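Local coordinates for protein TRAP-T family transporter, DctP (Periplasmic binding) subunit (Sulfitobacter sp. NAS-14.1, PDB 4PF8) that probably serves as the periplasmic solute-binding subunit of a TRAP transporter and binds beta-D-galacturonate, at residues A[107-110]-A[111-115]; A[33-37]-A[38-42]; A[193-196]-A[197-201]. One frame throughout, in Å; residues are numbered along the deposited sequence.

Interaction 1 (A[107-110]-A[111-115]); sequences VFKS and VPQMY
Q113 turns back from the first turn of its helix onto the loop residues K109 and S110. Its CB lies 3.4 Å from S110 OG. From there CG stands anti to the backbone N (chi1 -171°) and the chain runs on extended, which lays the amide against K109. Q113 OE1 receives the backbone N-H of K109 in a short bond (OE1 to N 2.7 Å, 163° at the hydrogen), the donor lying above the carbonyl plane. The same oxygen sits at the edge of the F108 ring, in its plane. Q113 NE2 packs 3.7 Å from K109 CD and donates to a water that reaches V107 O. Putting an alanine here removes the amide, and the K109 N-H would probably lose its acceptor, leaving the loop less firmly tied. Next to it, selenomethionine M114 places CG over the F108 ring, 3.8 Å from the centroid and close to its normal, a CH-pi contact. S110 OG accepts from Q113 N at 3.1 Å, and S110 O takes M114 N. S110 is thus the N-cap of helix 111-118, while the glutamine side chain binds the amide one residue before that used in a classical capping box.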
loop_
_atom_site.group_PDB
_atom_site.type_symbol
_atom_site.label_atom_id
_atom_site.label_comp_id
_atom_site.label_asym_id
_atom_site.label_seq_id
_atom_site.Cartn_x
_atom_site.Cartn_y
_atom_site.Cartn_z
ATOM N N VAL A 107 -1.723 13.263 -3.454
ATOM C CA VAL A 107 -1.345 14.030 -2.270
ATOM C C VAL A 107 0.181 14.191 -2.195
ATOM O O VAL A 107 0.670 15.215 -1.718
ATOM C CB VAL A 107 -1.961 13.422 -0.965
ATOM C CG1 VAL A 107 -1.216 12.185 -0.513
ATOM C CG2 VAL A 107 -1.999 14.457 0.145
ATOM N N PHE A 108 0.913 13.186 -2.668
ATOM C CA PHE A 108 2.373 13.245 -2.781
ATOM C C PHE A 108 2.743 13.676 -4.203
ATOM O O PHE A 108 2.126 13.227 -5.201
ATOM C CB PHE A 108 3.010 11.881 -2.498
ATOM C CG PHE A 108 2.851 11.391 -1.078
ATOM C CD1 PHE A 108 3.563 11.960 -0.046
ATOM C CD2 PHE A 108 1.989 10.359 -0.798
ATOM C CE1 PHE A 108 3.428 11.519 1.239
ATOM C CE2 PHE A 108 1.831 9.904 0.487
ATOM C CZ PHE A 108 2.554 10.473 1.519
ATOM N N LYS A 109 3.753 14.530 -4.315
ATOM C CA LYS A 109 4.201 14.975 -5.641
ATOM C C LYS A 109 4.987 13.904 -6.380
ATOM O O LYS A 109 5.010 13.879 -7.614
ATOM C CB LYS A 109 5.034 16.231 -5.500
ATOM C CG LYS A 109 4.191 17.386 -4.982
ATOM C CD LYS A 109 4.995 18.644 -4.723
ATOM C CE LYS A 109 4.057 19.791 -4.382
ATOM N NZ LYS A 109 4.608 21.114 -4.816
ATOM N N SER A 110 5.609 13.006 -5.631
ATOM C CA SER A 110 6.498 12.001 -6.185
ATOM C C SER A 110 6.829 11.002 -5.094
ATOM O O SER A 110 6.573 11.247 -3.922
ATOM C CB SER A 110 7.786 12.677 -6.644
ATOM O OG SER A 110 8.510 13.077 -5.493
ATOM N N VAL A 111 7.460 9.896 -5.465
ATOM C CA VAL A 111 7.835 8.896 -4.485
ATOM C C VAL A 111 9.012 9.385 -3.641
ATOM O O VAL A 111 9.016 9.189 -2.430
ATOM C CB VAL A 111 8.087 7.519 -5.142
ATOM C CG1 VAL A 111 8.551 6.528 -4.112
ATOM C CG2 VAL A 111 6.810 7.008 -5.795
ATOM N N PRO A 112 10.000 10.068 -4.237
ATOM C CA PRO A 112 11.027 10.607 -3.338
ATOM C C PRO A 112 10.499 11.616 -2.306
ATOM O O PRO A 112 11.008 11.701 -1.185
ATOM C CB PRO A 112 12.044 11.254 -4.313
ATOM C CG PRO A 112 11.868 10.463 -5.572
ATOM C CD PRO A 112 10.406 10.169 -5.657
ATOM N N GLN A 113 9.480 12.390 -2.668
ATOM C CA GLN A 113 8.881 13.304 -1.708
ATOM C C GLN A 113 8.175 12.499 -0.610
ATOM O O GLN A 113 8.216 12.869 0.559
ATOM C CB GLN A 113 7.865 14.226 -2.370
ATOM C CG GLN A 113 7.407 15.300 -1.424
ATOM C CD GLN A 113 5.996 15.762 -1.668
ATOM O OE1 GLN A 113 5.132 14.976 -2.030
ATOM N NE2 GLN A 113 5.755 17.042 -1.460
HETATM N N MSE A 114 7.541 11.404 -0.989
HETATM C CA MSE A 114 6.905 10.516 -0.001
HETATM C C MSE A 114 7.951 10.004 0.992
HETATM O O MSE A 114 7.717 10.021 2.204
HETATM C CB MSE A 114 6.143 9.379 -0.683
HETATM C CG MSE A 114 5.477 8.383 0.281
HETATM SE SE MSE A 114 6.653 7.012 0.984
HETATM C CE MSE A 114 6.700 5.834 -0.569
ATOM N N TYR A 115 9.145 9.622 0.518
ATOM C CA TYR A 115 10.175 9.157 1.461
ATOM C C TYR A 115 10.523 10.278 2.444
ATOM O O TYR A 115 10.614 10.055 3.653
ATOM C CB TYR A 115 11.488 8.779 0.775
ATOM C CG TYR A 115 11.579 7.463 0.017
ATOM C CD1 TYR A 115 10.465 6.749 -0.394
ATOM C CD2 TYR A 115 12.827 6.945 -0.301
ATOM C CE1 TYR A 115 10.609 5.551 -1.101
ATOM C CE2 TYR A 115 12.973 5.767 -0.987
ATOM C CZ TYR A 115 11.875 5.078 -1.396
ATOM O OH TYR A 115 12.103 3.915 -2.089
HETATM O O HOH W 1 2.724 17.112 -1.416
#

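Interaction 2 (A[33-37]-A[38-42]); sequences VEDYP and VSHGM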
loop_
_atom_site.group_PDB
_atom_site.type_symbol
_atom_site.label_atom_id
_atom_site.label_comp_id
_atom_site.label_asym_id
_atom_site.label_seq_id
_atom_site.Cartn_x
_atom_site.Cartn_y
_atom_site.Cartn_z
ATOM N N VAL A 33 3.268 -12.487 -2.911
ATOM C CA VAL A 33 3.973 -13.709 -3.246
ATOM C C VAL A 33 5.359 -13.716 -2.615
ATOM O O VAL A 33 5.880 -12.666 -2.267
ATOM C CB VAL A 33 4.068 -13.909 -4.764
ATOM C CG1 VAL A 33 2.648 -13.997 -5.353
ATOM C CG2 VAL A 33 4.882 -12.785 -5.406
ATOM N N GLU A 34 5.941 -14.905 -2.449
ATOM C CA GLU A 34 7.220 -15.025 -1.774
ATOM C C GLU A 34 8.312 -14.217 -2.469
ATOM O O GLU A 34 9.159 -13.616 -1.798
ATOM C CB GLU A 34 7.641 -16.502 -1.679
ATOM C CG GLU A 34 8.864 -16.718 -0.808
ATOM C CD GLU A 34 9.103 -18.178 -0.447
ATOM O OE1 GLU A 34 8.296 -19.043 -0.851
ATOM O OE2 GLU A 34 10.111 -18.452 0.238
ATOM N N ASP A 35 8.339 -14.243 -3.800
ATOM C CA ASP A 35 9.383 -13.517 -4.517
ATOM C C ASP A 35 8.888 -12.103 -4.854
ATOM O O ASP A 35 8.354 -11.841 -5.937
ATOM C CB ASP A 35 9.823 -14.251 -5.780
ATOM C CG ASP A 35 11.037 -13.590 -6.429
ATOM O OD1 ASP A 35 11.613 -12.663 -5.815
ATOM O OD2 ASP A 35 11.403 -13.983 -7.555
ATOM N N TYR A 36 9.074 -11.197 -3.904
ATOM C CA TYR A 36 8.527 -9.831 -3.982
ATOM C C TYR A 36 9.340 -8.990 -2.979
ATOM O O TYR A 36 9.769 -9.503 -1.955
ATOM C CB TYR A 36 7.041 -9.839 -3.610
ATOM C CG TYR A 36 6.284 -8.600 -4.034
ATOM C CD1 TYR A 36 5.834 -8.468 -5.338
ATOM C CD2 TYR A 36 5.993 -7.592 -3.135
ATOM C CE1 TYR A 36 5.134 -7.340 -5.741
ATOM C CE2 TYR A 36 5.295 -6.449 -3.531
ATOM C CZ TYR A 36 4.864 -6.337 -4.846
ATOM O OH TYR A 36 4.139 -5.211 -5.230
ATOM N N PRO A 37 9.558 -7.696 -3.244
ATOM C CA PRO A 37 10.465 -6.907 -2.378
ATOM C C PRO A 37 10.058 -6.813 -0.905
ATOM O O PRO A 37 10.899 -6.889 0.004
ATOM C CB PRO A 37 10.436 -5.515 -3.022
ATOM C CG PRO A 37 10.205 -5.813 -4.464
ATOM C CD PRO A 37 9.250 -6.986 -4.501
ATOM N N VAL A 38 8.762 -6.674 -0.676
ATOM C CA VAL A 38 8.221 -6.664 0.670
ATOM C C VAL A 38 8.594 -7.961 1.382
ATOM O O VAL A 38 9.049 -7.944 2.516
ATOM C CB VAL A 38 6.689 -6.542 0.636
ATOM C CG1 VAL A 38 6.108 -6.723 2.037
ATOM C CG2 VAL A 38 6.269 -5.199 0.025
ATOM N N SER A 39 8.378 -9.082 0.706
ATOM C CA SER A 39 8.666 -10.394 1.265
ATOM C C SER A 39 10.121 -10.538 1.692
ATOM O O SER A 39 10.413 -11.042 2.789
ATOM C CB SER A 39 8.316 -11.464 0.238
ATOM O OG SER A 39 7.076 -11.149 -0.386
ATOM N N HIS A 40 11.031 -10.104 0.822
ATOM C CA HIS A 40 12.451 -10.195 1.112
ATOM C C HIS A 40 12.814 -9.263 2.244
ATOM O O HIS A 40 13.646 -9.612 3.106
ATOM C CB HIS A 40 13.286 -9.895 -0.137
ATOM C CG HIS A 40 13.021 -10.842 -1.262
ATOM N ND1 HIS A 40 13.130 -12.210 -1.123
ATOM C CD2 HIS A 40 12.602 -10.627 -2.529
ATOM C CE1 HIS A 40 12.810 -12.794 -2.262
ATOM N NE2 HIS A 40 12.494 -11.855 -3.135
ATOM N N GLY A 41 12.187 -8.090 2.275
ATOM C CA GLY A 41 12.406 -7.177 3.383
ATOM C C GLY A 41 12.011 -7.783 4.724
ATOM O O GLY A 41 12.736 -7.673 5.717
HETATM N N MSE A 42 10.836 -8.397 4.760
HETATM C CA MSE A 42 10.328 -8.990 5.989
HETATM C C MSE A 42 11.162 -10.169 6.436
HETATM O O MSE A 42 11.417 -10.346 7.636
HETATM C CB MSE A 42 8.884 -9.435 5.802
HETATM C CG MSE A 42 7.919 -8.257 5.652
HETATM SE SE MSE A 42 6.087 -8.845 5.586
HETATM C CE MSE A 42 5.931 -9.466 7.383
#
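The H40 imidazole and the D35 carboxylate cross with their planes 66° apart. H40 NE2 donates to D35 OD1 at 2.9 Å, with the oxygen almost exactly in the ring plane and met on its anti side. H40 takes CG away from the carbonyl carbon (chi1 -60°), swinging the ring back over the loop, where E34 O lies over one of its faces. S39 points to the loop, and its hydroxyl donates to V33 O (OG to O 2.7 Å), a bond that fastens the loop at V33 to the first helical turn; N30 is a further partner of this hydroxyl. Y36 and V38 lie side by side and point the same way, with Y36 CE2 3.9 Å from V38 CG2, while P37 CD sits over one face of the phenol, offset toward its rim. The Y36 hydroxyl bonds to S211 and its ring stacks with H32, both residues of the galacturonate pocket. Y36 is the N-cap of helix 37-52, and its O accepts H40 N at 3.1 Å. Two side-chain bonds thus tie the loop to a helix N terminus beside the sugar-acid site, with Y36 a second-shell residue, its side chain about 5 Å from the bound galacturonate.

Interaction 3 (A[193-196]-A[197-201]); sequences VYQS and IKTGV
V193 and I197, one turn apart, lie side by side and point the same way, with V193 CG1 3.6 Å from I197 CD1. I197 sends CG1 away from its carbonyl carbon and continues extended, so that CD1 runs back along the valine; I197 also touches V220 of helix 217-220. On the next flank K198 crosses Y194 obliquely, its CD 3.9 Å from Y194 CE2 and its CB over a face of the ring. The lysine is stretched until its last torsion, where chi4 of -83° bends NZ toward a water. Q195, folded at chi2, brings OE1 to the same water at 2.7 Å. Helix 193-198 ends here in a Schellman motif: G200 takes positive phi, V201 N donates to S196 O at 3.0 Å, and G200 N to I197 O at 3.1 Å. T199 holds OG1 between its backbone N and carbonyl carbon (chi1 64°), from where the hydroxyl donates to Q195 O at 2.9 Å. T199 N reaches that oxygen from the other face of its carbonyl plane, so two donors of one residue grip it. V201 has CG2 in the equivalent rotamer position, and this methyl packs 3.4 Å from S196 O.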
loop_
_atom_site.group_PDB
_atom_site.type_symbol
_atom_site.label_atom_id
_atom_site.label_comp_id
_atom_site.label_asym_id
_atom_site.label_seq_id
_atom_site.Cartn_x
_atom_site.Cartn_y
_atom_site.Cartn_z
ATOM N N VAL A 193 -9.055 -10.490 -6.738
ATOM C CA VAL A 193 -9.097 -9.638 -7.924
ATOM C C VAL A 193 -8.835 -10.425 -9.222
ATOM O O VAL A 193 -9.508 -10.211 -10.229
ATOM C CB VAL A 193 -8.103 -8.481 -7.792
ATOM C CG1 VAL A 193 -8.056 -7.650 -9.070
ATOM C CG2 VAL A 193 -8.469 -7.594 -6.574
ATOM N N TYR A 194 -7.845 -11.313 -9.226
ATOM C CA TYR A 194 -7.492 -12.007 -10.459
ATOM C C TYR A 194 -8.693 -12.721 -11.065
ATOM O O TYR A 194 -8.975 -12.586 -12.263
ATOM C CB TYR A 194 -6.359 -13.005 -10.214
ATOM C CG TYR A 194 -6.052 -13.865 -11.408
ATOM C CD1 TYR A 194 -5.270 -13.398 -12.440
ATOM C CD2 TYR A 194 -6.575 -15.150 -11.505
ATOM C CE1 TYR A 194 -4.986 -14.183 -13.543
ATOM C CE2 TYR A 194 -6.297 -15.945 -12.589
ATOM C CZ TYR A 194 -5.508 -15.456 -13.609
ATOM O OH TYR A 194 -5.230 -16.259 -14.699
ATOM N N GLN A 195 -9.407 -13.487 -10.255
ATOM C CA GLN A 195 -10.548 -14.216 -10.768
ATOM C C GLN A 195 -11.652 -13.294 -11.258
ATOM O O GLN A 195 -12.318 -13.599 -12.249
ATOM C CB GLN A 195 -11.111 -15.185 -9.722
ATOM C CG GLN A 195 -10.296 -16.449 -9.561
ATOM C CD GLN A 195 -10.291 -17.304 -10.803
ATOM O OE1 GLN A 195 -11.259 -17.319 -11.567
ATOM N NE2 GLN A 195 -9.193 -18.020 -11.018
ATOM N N SER A 196 -11.854 -12.183 -10.567
ATOM C CA SER A 196 -12.883 -11.243 -10.957
ATOM C C SER A 196 -12.564 -10.552 -12.261
ATOM O O SER A 196 -13.473 -10.320 -13.060
ATOM C CB SER A 196 -13.157 -10.238 -9.842
ATOM O OG SER A 196 -14.005 -10.837 -8.861
ATOM N N ILE A 197 -11.301 -10.236 -12.492
ATOM C CA ILE A 197 -10.923 -9.684 -13.806
ATOM C C ILE A 197 -10.972 -10.789 -14.878
ATOM O O ILE A 197 -11.501 -10.595 -15.981
ATOM C CB ILE A 197 -9.540 -9.030 -13.808
ATOM C CG1 ILE A 197 -9.498 -7.871 -12.803
ATOM C CG2 ILE A 197 -9.198 -8.543 -15.212
ATOM C CD1 ILE A 197 -8.139 -7.188 -12.679
ATOM N N LYS A 198 -10.434 -11.964 -14.569
ATOM C CA LYS A 198 -10.410 -13.061 -15.538
ATOM C C LYS A 198 -11.802 -13.417 -16.043
ATOM O O LYS A 198 -11.993 -13.666 -17.239
ATOM C CB LYS A 198 -9.792 -14.304 -14.900
ATOM C CG LYS A 198 -9.612 -15.483 -15.854
ATOM C CD LYS A 198 -9.161 -16.739 -15.136
ATOM C CE LYS A 198 -9.484 -18.007 -15.946
ATOM N NZ LYS A 198 -10.899 -18.480 -15.753
ATOM N N THR A 199 -12.782 -13.466 -15.138
ATOM C CA THR A 199 -14.110 -13.933 -15.505
ATOM C C THR A 199 -14.989 -12.784 -15.972
ATOM O O THR A 199 -16.178 -12.988 -16.267
ATOM C CB THR A 199 -14.798 -14.694 -14.341
ATOM O OG1 THR A 199 -15.015 -13.794 -13.241
ATOM C CG2 THR A 199 -13.927 -15.854 -13.882
ATOM N N GLY A 200 -14.414 -11.591 -16.029
ATOM C CA GLY A 200 -15.056 -10.460 -16.672
ATOM C C GLY A 200 -16.057 -9.721 -15.809
ATOM O O GLY A 200 -16.826 -8.889 -16.309
ATOM N N VAL A 201 -16.067 -9.982 -14.514
ATOM C CA VAL A 201 -17.083 -9.310 -13.711
ATOM C C VAL A 201 -16.619 -7.936 -13.210
ATOM O O VAL A 201 -17.448 -7.058 -12.971
ATOM C CB VAL A 201 -17.647 -10.205 -12.636
ATOM C CG1 VAL A 201 -18.254 -11.471 -13.286
ATOM C CG2 VAL A 201 -16.613 -10.544 -11.664
HETATM O O HOH W 2 -12.144 -19.479 -13.015
#

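From the N terminus, interaction 2 comes first, joining the loop after strand 26-29 to the start of helix 37-52. Interaction 1 follows, where the loop after helix 89-92 enters helix 111-118, and interaction 3 comes last, at the end of helix 193-198 before strand 204-207. Each is local, joining residues a few positions apart, and in chain order they stand in series; none nests in or crosses another. The first two fix helix beginnings, the third a helix ending. Interactions 1 and 3 lie on opposite sides of the chain's centre, their own centres about 31 Å apart. The three do not touch, although V193 and Y36 both approach the bound galacturonate, whereas M114 lies farther off.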